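Local coordinates for protein wsv230 (Shrimp white spot syndrome virus, PDB 2GJ2) that is a nonstructural viral protein of uncertain function that adopts a ferredoxin fold and binds metal ions, with cadmium bound in its crystal, at residues A5-D10 / I76-V81; F13-D18 / E25-F30; E63-L68 / S72-Q77. One frame throughout, in Å; residues are numbered along the deposited sequence.

Contact 1 of 3, residues A5-D10 / I76-V81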
loop_
_atom_site.group_PDB
_atom_site.type_symbol
_atom_site.label_atom_id
_atom_site.label_comp_id
_atom_site.label_asym_id
_atom_site.label_seq_id
_atom_site.Cartn_x
_atom_site.Cartn_y
_atom_site.Cartn_z
ATOM N N ALA A 5 14.626 23.133 -7.628
ATOM C CA ALA A 5 13.227 22.803 -7.239
ATOM C C ALA A 5 12.978 21.297 -7.326
ATOM O O ALA A 5 12.137 20.843 -8.100
ATOM C CB ALA A 5 12.237 23.564 -8.139
ATOM N N THR A 6 13.724 20.524 -6.542
ATOM C CA THR A 6 13.558 19.075 -6.524
ATOM C C THR A 6 12.708 18.685 -5.321
ATOM O O THR A 6 12.954 19.147 -4.199
ATOM C CB THR A 6 14.920 18.337 -6.428
ATOM O OG1 THR A 6 15.629 18.477 -7.662
ATOM C CG2 THR A 6 14.714 16.848 -6.139
ATOM N N PHE A 7 11.699 17.854 -5.568
ATOM C CA PHE A 7 10.817 17.370 -4.504
ATOM C C PHE A 7 11.117 15.907 -4.218
ATOM O O PHE A 7 11.275 15.102 -5.143
ATOM C CB PHE A 7 9.342 17.486 -4.895
ATOM C CG PHE A 7 8.407 16.780 -3.935
ATOM C CD1 PHE A 7 8.047 17.373 -2.726
ATOM C CD2 PHE A 7 7.938 15.497 -4.214
ATOM C CE1 PHE A 7 7.241 16.701 -1.806
ATOM C CE2 PHE A 7 7.136 14.821 -3.301
ATOM C CZ PHE A 7 6.790 15.430 -2.089
ATOM N N GLN A 8 11.186 15.569 -2.935
ATOM C CA GLN A 8 11.455 14.198 -2.530
ATOM C C GLN A 8 10.790 13.807 -1.224
ATOM O O GLN A 8 10.797 14.566 -0.236
ATOM C CB GLN A 8 12.954 13.946 -2.395
ATOM C CG GLN A 8 13.673 13.733 -3.711
ATOM C CD GLN A 8 15.074 13.173 -3.529
ATOM O OE1 GLN A 8 15.789 12.934 -4.505
ATOM N NE2 GLN A 8 15.474 12.958 -2.276
ATOM N N THR A 9 10.227 12.601 -1.233
ATOM C CA THR A 9 9.571 12.036 -0.068
ATOM C C THR A 9 9.852 10.546 -0.044
ATOM O O THR A 9 9.815 9.885 -1.072
ATOM C CB THR A 9 8.042 12.272 -0.109
ATOM O OG1 THR A 9 7.424 11.669 1.036
ATOM C CG2 THR A 9 7.450 11.688 -1.378
ATOM N N ASP A 10 10.156 10.031 1.136
ATOM C CA ASP A 10 10.418 8.615 1.304
ATOM C C ASP A 10 9.138 7.954 1.786
ATOM O O ASP A 10 9.040 6.724 1.828
ATOM C CB ASP A 10 11.511 8.399 2.344
ATOM C CG ASP A 10 12.879 8.707 1.815
ATOM O OD1 ASP A 10 13.371 7.933 0.968
ATOM O OD2 ASP A 10 13.462 9.726 2.242
ATOM N N ILE A 76 0.690 18.488 -2.571
ATOM C CA ILE A 76 1.116 17.217 -2.027
ATOM C C ILE A 76 1.386 17.330 -0.537
ATOM O O ILE A 76 1.922 18.314 -0.064
ATOM C CB ILE A 76 2.387 16.653 -2.696
ATOM C CG1 ILE A 76 2.719 15.311 -2.057
ATOM C CG2 ILE A 76 3.565 17.538 -2.439
ATOM C CD1 ILE A 76 3.981 14.677 -2.564
ATOM N N GLN A 77 1.005 16.290 0.188
ATOM C CA GLN A 77 1.198 16.226 1.625
ATOM C C GLN A 77 1.769 14.853 1.956
ATOM O O GLN A 77 1.064 13.854 1.887
ATOM C CB GLN A 77 -0.150 16.421 2.346
ATOM C CG GLN A 77 -0.086 16.356 3.857
ATOM C CD GLN A 77 0.818 17.420 4.456
ATOM O OE1 GLN A 77 0.446 18.590 4.558
ATOM N NE2 GLN A 77 2.020 17.015 4.858
ATOM N N PRO A 78 3.074 14.786 2.272
ATOM C CA PRO A 78 3.732 13.518 2.621
ATOM C C PRO A 78 3.168 12.987 3.934
ATOM O O PRO A 78 2.955 13.751 4.866
ATOM C CB PRO A 78 5.195 13.912 2.789
ATOM C CG PRO A 78 5.339 15.090 1.900
ATOM C CD PRO A 78 4.063 15.869 2.129
ATOM N N MET A 79 2.908 11.683 3.999
ATOM C CA MET A 79 2.405 11.053 5.218
ATOM C C MET A 79 3.538 10.910 6.265
ATOM O O MET A 79 4.693 11.155 5.983
ATOM C CB MET A 79 1.825 9.682 4.868
ATOM C CG MET A 79 0.790 9.738 3.744
ATOM S SD MET A 79 -0.916 9.629 4.330
ATOM C CE MET A 79 -1.215 11.257 4.841
ATOM N N ILE A 80 3.182 10.499 7.469
ATOM C CA ILE A 80 4.109 10.332 8.589
ATOM C C ILE A 80 4.599 8.903 8.892
ATOM O O ILE A 80 4.051 7.956 8.363
ATOM C CB ILE A 80 3.441 10.913 9.866
ATOM C CG1 ILE A 80 3.731 12.400 9.922
ATOM C CG2 ILE A 80 3.866 10.173 11.123
ATOM C CD1 ILE A 80 2.790 13.163 9.023
ATOM N N VAL A 81 5.628 8.815 9.758
ATOM C CA VAL A 81 6.274 7.590 10.302
ATOM C C VAL A 81 7.697 7.751 10.857
ATOM O O VAL A 81 8.473 8.572 10.369
ATOM C CB VAL A 81 6.375 6.427 9.322
ATOM C CG1 VAL A 81 5.078 5.628 9.357
ATOM C CG2 VAL A 81 6.785 6.929 7.934
#
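Phe-7 and Ile-76 reach for each other from opposite directions, while two residues further along each strand Thr-9 meets Pro-78. Strand 75-78 is the last strand of the ferredoxin fold and lies at an edge of its four-stranded sheet; strand 7-9 belongs instead to a small two-stranded sheet with strand 56-58. The segment axes approach to 8.9 Å at an angle of 36°, too far apart for backbone pairing, and no hydrogen bond joins them. The two strands therefore meet through side chains.

The CG2 branch of Ile-76 lies 3.8 Å from CE1 of Phe-7. The model sets CD1 of Ile-76 implausibly near the ring, so that detail is doubtful. Pro-78 offers CG to the edge of the same ring, 4.3 Å from CZ of Phe-7. With CG anti to the backbone N (chi1 170°), the Phe-7 ring extends across the gap, a span that suits a long, flat aromatic.

The second shell holds both strands in place. Phe-7 and Thr-9 pair through their backbones with Leu-58 and Phe-56, and their side chains also rest on that strand. In segment 76-81, Gln-77 and Met-79 make the backbone bonds to Leu-14 and Asp-12. Pro-78, lacking an N-H, lies between them, where its rigid ring can serve as apolar surface. The buried Thr-9 hydroxyl is satisfied by Ala-11 O, and the same atom, OG1 of Thr-9, rests 3.6 Å from CB of Pro-78.

Contact 2 of 3, residues F13-D18 / E25-F30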
loop_
_atom_site.group_PDB
_atom_site.type_symbol
_atom_site.label_atom_id
_atom_site.label_comp_id
_atom_site.label_asym_id
_atom_site.label_seq_id
_atom_site.Cartn_x
_atom_site.Cartn_y
_atom_site.Cartn_z
ATOM N N PHE A 13 2.222 9.622 0.260
ATOM C CA PHE A 13 1.794 10.992 0.276
ATOM C C PHE A 13 0.372 11.184 -0.225
ATOM O O PHE A 13 -0.188 10.324 -0.896
ATOM C CB PHE A 13 2.803 11.873 -0.491
ATOM C CG PHE A 13 3.168 11.373 -1.865
ATOM C CD1 PHE A 13 2.513 11.867 -3.000
ATOM C CD2 PHE A 13 4.217 10.470 -2.037
ATOM C CE1 PHE A 13 2.903 11.477 -4.294
ATOM C CE2 PHE A 13 4.612 10.076 -3.311
ATOM C CZ PHE A 13 3.942 10.589 -4.456
ATOM N N LEU A 14 -0.227 12.301 0.156
ATOM C CA LEU A 14 -1.574 12.623 -0.279
ATOM C C LEU A 14 -1.481 13.594 -1.452
ATOM O O LEU A 14 -0.595 14.455 -1.528
ATOM C CB LEU A 14 -2.389 13.258 0.869
ATOM C CG LEU A 14 -2.685 12.332 2.063
ATOM C CD1 LEU A 14 -3.449 13.087 3.155
ATOM C CD2 LEU A 14 -3.504 11.132 1.609
ATOM N N LEU A 15 -2.397 13.434 -2.383
ATOM C CA LEU A 15 -2.456 14.296 -3.538
ATOM C C LEU A 15 -3.786 14.990 -3.377
ATOM O O LEU A 15 -4.800 14.328 -3.158
ATOM C CB LEU A 15 -2.438 13.460 -4.820
ATOM C CG LEU A 15 -1.073 12.902 -5.243
ATOM C CD1 LEU A 15 -1.218 12.303 -6.669
ATOM C CD2 LEU A 15 0.007 14.009 -5.208
ATOM N N VAL A 16 -3.791 16.311 -3.465
ATOM C CA VAL A 16 -5.032 17.055 -3.308
ATOM C C VAL A 16 -5.113 18.113 -4.382
ATOM O O VAL A 16 -4.194 18.904 -4.527
ATOM C CB VAL A 16 -5.101 17.776 -1.949
ATOM C CG1 VAL A 16 -6.431 18.448 -1.796
ATOM C CG2 VAL A 16 -4.865 16.797 -0.835
ATOM N N GLY A 17 -6.224 18.134 -5.106
ATOM C CA GLY A 17 -6.410 19.093 -6.177
ATOM C C GLY A 17 -7.868 19.251 -6.591
ATOM O O GLY A 17 -8.742 18.577 -6.057
ATOM N N ASP A 18 -8.119 20.133 -7.556
ATOM C CA ASP A 18 -9.471 20.408 -8.030
ATOM C C ASP A 18 -9.857 19.691 -9.335
ATOM O O ASP A 18 -11.006 19.735 -9.764
ATOM C CB ASP A 18 -9.632 21.911 -8.213
ATOM C CG ASP A 18 -11.076 22.325 -8.335
ATOM O OD1 ASP A 18 -11.833 22.080 -7.370
ATOM O OD2 ASP A 18 -11.446 22.889 -9.387
ATOM N N GLU A 25 -3.719 7.677 -13.532
ATOM C CA GLU A 25 -2.776 7.220 -14.546
ATOM C C GLU A 25 -1.392 7.874 -14.522
ATOM O O GLU A 25 -0.402 7.213 -14.856
ATOM C CB GLU A 25 -3.385 7.271 -15.958
ATOM C CG GLU A 25 -3.622 8.625 -16.578
ATOM C CD GLU A 25 -3.603 8.555 -18.107
ATOM O OE1 GLU A 25 -2.491 8.505 -18.687
ATOM O OE2 GLU A 25 -4.690 8.533 -18.730
ATOM N N VAL A 26 -1.282 9.137 -14.112
ATOM C CA VAL A 26 0.052 9.743 -14.070
ATOM C C VAL A 26 0.900 9.150 -12.938
ATOM O O VAL A 26 2.118 8.981 -13.089
ATOM C CB VAL A 26 0.025 11.287 -13.886
ATOM C CG1 VAL A 26 -0.441 11.972 -15.148
ATOM C CG2 VAL A 26 -0.886 11.647 -12.775
ATOM N N MET A 27 0.279 8.821 -11.806
ATOM C CA MET A 27 1.072 8.279 -10.711
ATOM C C MET A 27 1.549 6.873 -11.008
ATOM O O MET A 27 2.655 6.503 -10.621
ATOM C CB MET A 27 0.301 8.314 -9.400
ATOM C CG MET A 27 0.105 9.719 -8.881
ATOM S SD MET A 27 1.612 10.743 -8.910
ATOM C CE MET A 27 2.768 9.713 -8.044
ATOM N N LYS A 28 0.748 6.103 -11.735
ATOM C CA LYS A 28 1.142 4.735 -12.066
ATOM C C LYS A 28 2.263 4.614 -13.106
ATOM O O LYS A 28 2.593 3.516 -13.530
ATOM C CB LYS A 28 -0.079 3.926 -12.508
ATOM C CG LYS A 28 -0.813 3.305 -11.334
ATOM C CD LYS A 28 -2.318 3.492 -11.442
ATOM C CE LYS A 28 -2.879 2.832 -12.682
ATOM N NZ LYS A 28 -4.354 3.010 -12.726
ATOM N N THR A 29 2.858 5.726 -13.518
ATOM C CA THR A 29 3.943 5.630 -14.479
ATOM C C THR A 29 5.256 5.753 -13.724
ATOM O O THR A 29 6.328 5.652 -14.302
ATOM C CB THR A 29 3.874 6.718 -15.584
ATOM O OG1 THR A 29 4.209 7.990 -15.030
ATOM C CG2 THR A 29 2.470 6.797 -16.181
ATOM N N PHE A 30 5.182 5.982 -12.420
ATOM C CA PHE A 30 6.409 6.071 -11.650
ATOM C C PHE A 30 6.732 4.674 -11.135
ATOM O O PHE A 30 5.848 3.938 -10.694
ATOM C CB PHE A 30 6.264 7.061 -10.491
ATOM C CG PHE A 30 6.207 8.508 -10.927
ATOM C CD1 PHE A 30 4.996 9.102 -11.276
ATOM C CD2 PHE A 30 7.364 9.280 -10.969
ATOM C CE1 PHE A 30 4.944 10.446 -11.655
ATOM C CE2 PHE A 30 7.322 10.616 -11.346
ATOM C CZ PHE A 30 6.108 11.200 -11.690
#
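The first beta-alpha unit of the ferredoxin fold is packed together here by Met-27, at the end of helix 23-27, which reaches Phe-13 and Leu-15 of strand 13-16. All three are buried, and the contact is wholly apolar. CG of Met-27 lies 3.6 Å from CD1 of Leu-15, with the sulfur slightly farther from the same methyl. Bends at chi2 (-47°) and chi3 (-53°) then fold the chain so that its terminal methyl CE stands at the edge of the Phe-13 ring, 3.9 Å from CZ of Phe-13. A flexible, unbranched methionine suits a place where one side chain must fit both a leucine branch and an aromatic rim. CD2 of Leu-15 also meets the Phe-13 ring at its edge, in plane, so Leu-15 lies against the rim of Phe-13.

Just beyond Met-27 the helix gives way to a type I turn, closed by Phe-30 N to Met-27 O at 3.1 Å. Thr-29 OG1 bonds back to Val-26 O at 3.0 Å, a hydroxyl close enough to its own backbone to take up that carbonyl where the helix ends. Around this core, Met-27 also touches Val-33 and Val-36 of strand 33-38 and Val-48 of strand 45-50, while strand 13-16 runs between strands 45-50 and 75-78.

Contact 3 of 3, residues E63-L68 / S72-Q77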
loop_
_atom_site.group_PDB
_atom_site.type_symbol
_atom_site.label_atom_id
_atom_site.label_comp_id
_atom_site.label_asym_id
_atom_site.label_seq_id
_atom_site.Cartn_x
_atom_site.Cartn_y
_atom_site.Cartn_z
ATOM N N GLU A 63 5.638 21.468 -9.280
ATOM C CA GLU A 63 5.188 22.053 -10.542
ATOM C C GLU A 63 5.239 21.007 -11.651
ATOM O O GLU A 63 4.348 20.927 -12.500
ATOM C CB GLU A 63 6.046 23.258 -10.924
ATOM C CG GLU A 63 5.955 24.436 -9.956
ATOM C CD GLU A 63 6.559 24.126 -8.586
ATOM O OE1 GLU A 63 7.663 23.547 -8.545
ATOM O OE2 GLU A 63 5.939 24.468 -7.551
ATOM N N GLU A 64 6.279 20.188 -11.640
ATOM C CA GLU A 64 6.403 19.144 -12.643
ATOM C C GLU A 64 5.196 18.210 -12.588
ATOM O O GLU A 64 4.709 17.769 -13.621
ATOM C CB GLU A 64 7.690 18.342 -12.414
ATOM C CG GLU A 64 7.994 17.319 -13.508
ATOM C CD GLU A 64 9.355 16.657 -13.336
ATOM O OE1 GLU A 64 10.130 17.112 -12.467
ATOM O OE2 GLU A 64 9.655 15.690 -14.075
ATOM N N LEU A 65 4.710 17.919 -11.381
ATOM C CA LEU A 65 3.574 17.018 -11.219
ATOM C C LEU A 65 2.274 17.705 -11.584
ATOM O O LEU A 65 1.342 17.052 -12.045
ATOM C CB LEU A 65 3.523 16.480 -9.788
ATOM C CG LEU A 65 2.599 15.297 -9.496
ATOM C CD1 LEU A 65 2.795 14.194 -10.534
ATOM C CD2 LEU A 65 2.894 14.782 -8.082
ATOM N N ARG A 66 2.198 19.020 -11.384
ATOM C CA ARG A 66 1.000 19.771 -11.780
ATOM C C ARG A 66 0.871 19.763 -13.330
ATOM O O ARG A 66 -0.240 19.688 -13.887
ATOM C CB ARG A 66 1.093 21.220 -11.300
ATOM C CG ARG A 66 0.815 21.429 -9.841
ATOM C CD ARG A 66 1.426 22.728 -9.372
ATOM N NE ARG A 66 1.038 23.012 -7.995
ATOM C CZ ARG A 66 1.748 23.728 -7.127
ATOM N NH1 ARG A 66 2.909 24.262 -7.473
ATOM N NH2 ARG A 66 1.299 23.890 -5.896
ATOM N N LEU A 67 2.001 19.847 -14.025
ATOM C CA LEU A 67 1.945 19.828 -15.473
ATOM C C LEU A 67 1.495 18.437 -15.862
ATOM O O LEU A 67 0.424 18.271 -16.450
ATOM C CB LEU A 67 3.311 20.131 -16.099
ATOM C CG LEU A 67 3.904 21.514 -15.773
ATOM C CD1 LEU A 67 5.380 21.550 -16.145
ATOM C CD2 LEU A 67 3.111 22.599 -16.487
ATOM N N LEU A 68 2.283 17.433 -15.487
ATOM C CA LEU A 68 1.955 16.064 -15.849
ATOM C C LEU A 68 0.490 15.722 -15.612
ATOM O O LEU A 68 -0.138 15.013 -16.407
ATOM C CB LEU A 68 2.886 15.099 -15.111
ATOM C CG LEU A 68 4.326 15.077 -15.638
ATOM C CD1 LEU A 68 5.230 14.235 -14.746
ATOM C CD2 LEU A 68 4.314 14.509 -17.058
ATOM N N SER A 72 -3.055 22.679 -12.061
ATOM C CA SER A 72 -2.188 23.690 -11.471
ATOM C C SER A 72 -2.497 23.946 -10.002
ATOM O O SER A 72 -1.767 24.678 -9.345
ATOM C CB SER A 72 -2.301 25.004 -12.254
ATOM O OG SER A 72 -3.562 25.645 -12.044
ATOM N N THR A 73 -3.574 23.345 -9.496
ATOM C CA THR A 73 -3.972 23.511 -8.095
ATOM C C THR A 73 -3.455 22.364 -7.225
ATOM O O THR A 73 -3.512 22.445 -6.007
ATOM C CB THR A 73 -5.531 23.539 -7.925
ATOM O OG1 THR A 73 -6.065 22.252 -8.234
ATOM C CG2 THR A 73 -6.185 24.564 -8.859
ATOM N N LEU A 74 -2.960 21.305 -7.858
ATOM C CA LEU A 74 -2.456 20.109 -7.169
ATOM C C LEU A 74 -1.544 20.446 -5.995
ATOM O O LEU A 74 -0.703 21.322 -6.093
ATOM C CB LEU A 74 -1.701 19.220 -8.179
ATOM C CG LEU A 74 -0.975 17.883 -7.873
ATOM C CD1 LEU A 74 0.226 18.097 -6.947
ATOM C CD2 LEU A 74 -1.936 16.926 -7.231
ATOM N N GLU A 75 -1.733 19.755 -4.876
ATOM C CA GLU A 75 -0.887 19.933 -3.701
ATOM C C GLU A 75 -0.465 18.563 -3.205
ATOM O O GLU A 75 -1.164 17.569 -3.411
ATOM C CB GLU A 75 -1.644 20.637 -2.575
ATOM C CG GLU A 75 -2.023 22.075 -2.835
ATOM C CD GLU A 75 -0.868 23.029 -2.671
ATOM O OE1 GLU A 75 -0.048 22.838 -1.743
ATOM O OE2 GLU A 75 -0.794 23.990 -3.457
ATOM N N ILE A 76 0.690 18.488 -2.571
ATOM C CA ILE A 76 1.116 17.217 -2.027
ATOM C C ILE A 76 1.386 17.330 -0.537
ATOM O O ILE A 76 1.922 18.314 -0.064
ATOM C CB ILE A 76 2.387 16.653 -2.696
ATOM C CG1 ILE A 76 2.719 15.311 -2.057
ATOM C CG2 ILE A 76 3.565 17.538 -2.439
ATOM C CD1 ILE A 76 3.981 14.677 -2.564
ATOM N N GLN A 77 1.005 16.290 0.188
ATOM C CA GLN A 77 1.198 16.226 1.625
ATOM C C GLN A 77 1.769 14.853 1.956
ATOM O O GLN A 77 1.064 13.854 1.887
ATOM C CB GLN A 77 -0.150 16.421 2.346
ATOM C CG GLN A 77 -0.086 16.356 3.857
ATOM C CD GLN A 77 0.818 17.420 4.456
ATOM O OE1 GLN A 77 0.446 18.590 4.558
ATOM N NE2 GLN A 77 2.020 17.015 4.858
#
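Arg-66 of helix 62-69 lies across Leu-74, at the approach to strand 75-78, in the second helix-to-strand connection of the ferredoxin fold. The close-packed part is apolar: CG of Arg-66 sits 3.7 Å from CB of Leu-74, so the arginine's methylene stem covers the leucine's base. Leu-74 is buried, and its CD1 meets CD2 of Leu-65 more loosely at 4.4 Å. Leucines suit these inward positions, where both also pack on Leu-15, and Leu-65 reaches Met-27 of the first helix as well.

Toward the solvent side, charge takes over. Extended from CG to NE, the arginine carries its guanidinium past the leucine. NE of Arg-66 donates to Leu-74 O at 3.1 Å, in the carbonyl plane but bent at the hydrogen (142°), the oxygen lying 21° out of the guanidinium plane. NH2 adds a weak bond to the same oxygen and forms a salt bridge with Glu-75, OE2 lying 3.2 Å from NH2 of Arg-66. Here the guanidinium and carboxylate planes stand 57° apart, and the hydrogen bond within this bridge is weak. NH1 of Arg-66 turns instead to Glu-63 OE2, 3.0 Å away on its own helix.

Each guanidinium nitrogen thus has a partner, and two exposed carboxylates probably balance the arginine's charge. Across the contact, only the NE bond to the Leu-74 carbonyl is not weak; the Glu-75 salt bridge adds to it.

Strand 75-78 is common to contacts 1 and 3, which share Ile-76 and Gln-77, their centres about 13 Å apart. Contact 2 sits on the adjoining strand 13-16, its centre about 9 Å from that of contact 3 and about 12 Å from that of contact 1. Probable backbone hydrogen bonds stitch the strands together, Val-16 O to Glu-75 N at 2.6 Å and Leu-14 N to Gln-77 O at 2.7 Å. Bound cadmium comes within about 10 Å of the Thr-9 side chain and about 9 Å of that of Phe-13, so neither is a ligand. Asp-12, in the short link between strands 7-9 and 13-16, binds cadmium with Cys-49; at another site Glu-34 does so, again with Cys-49.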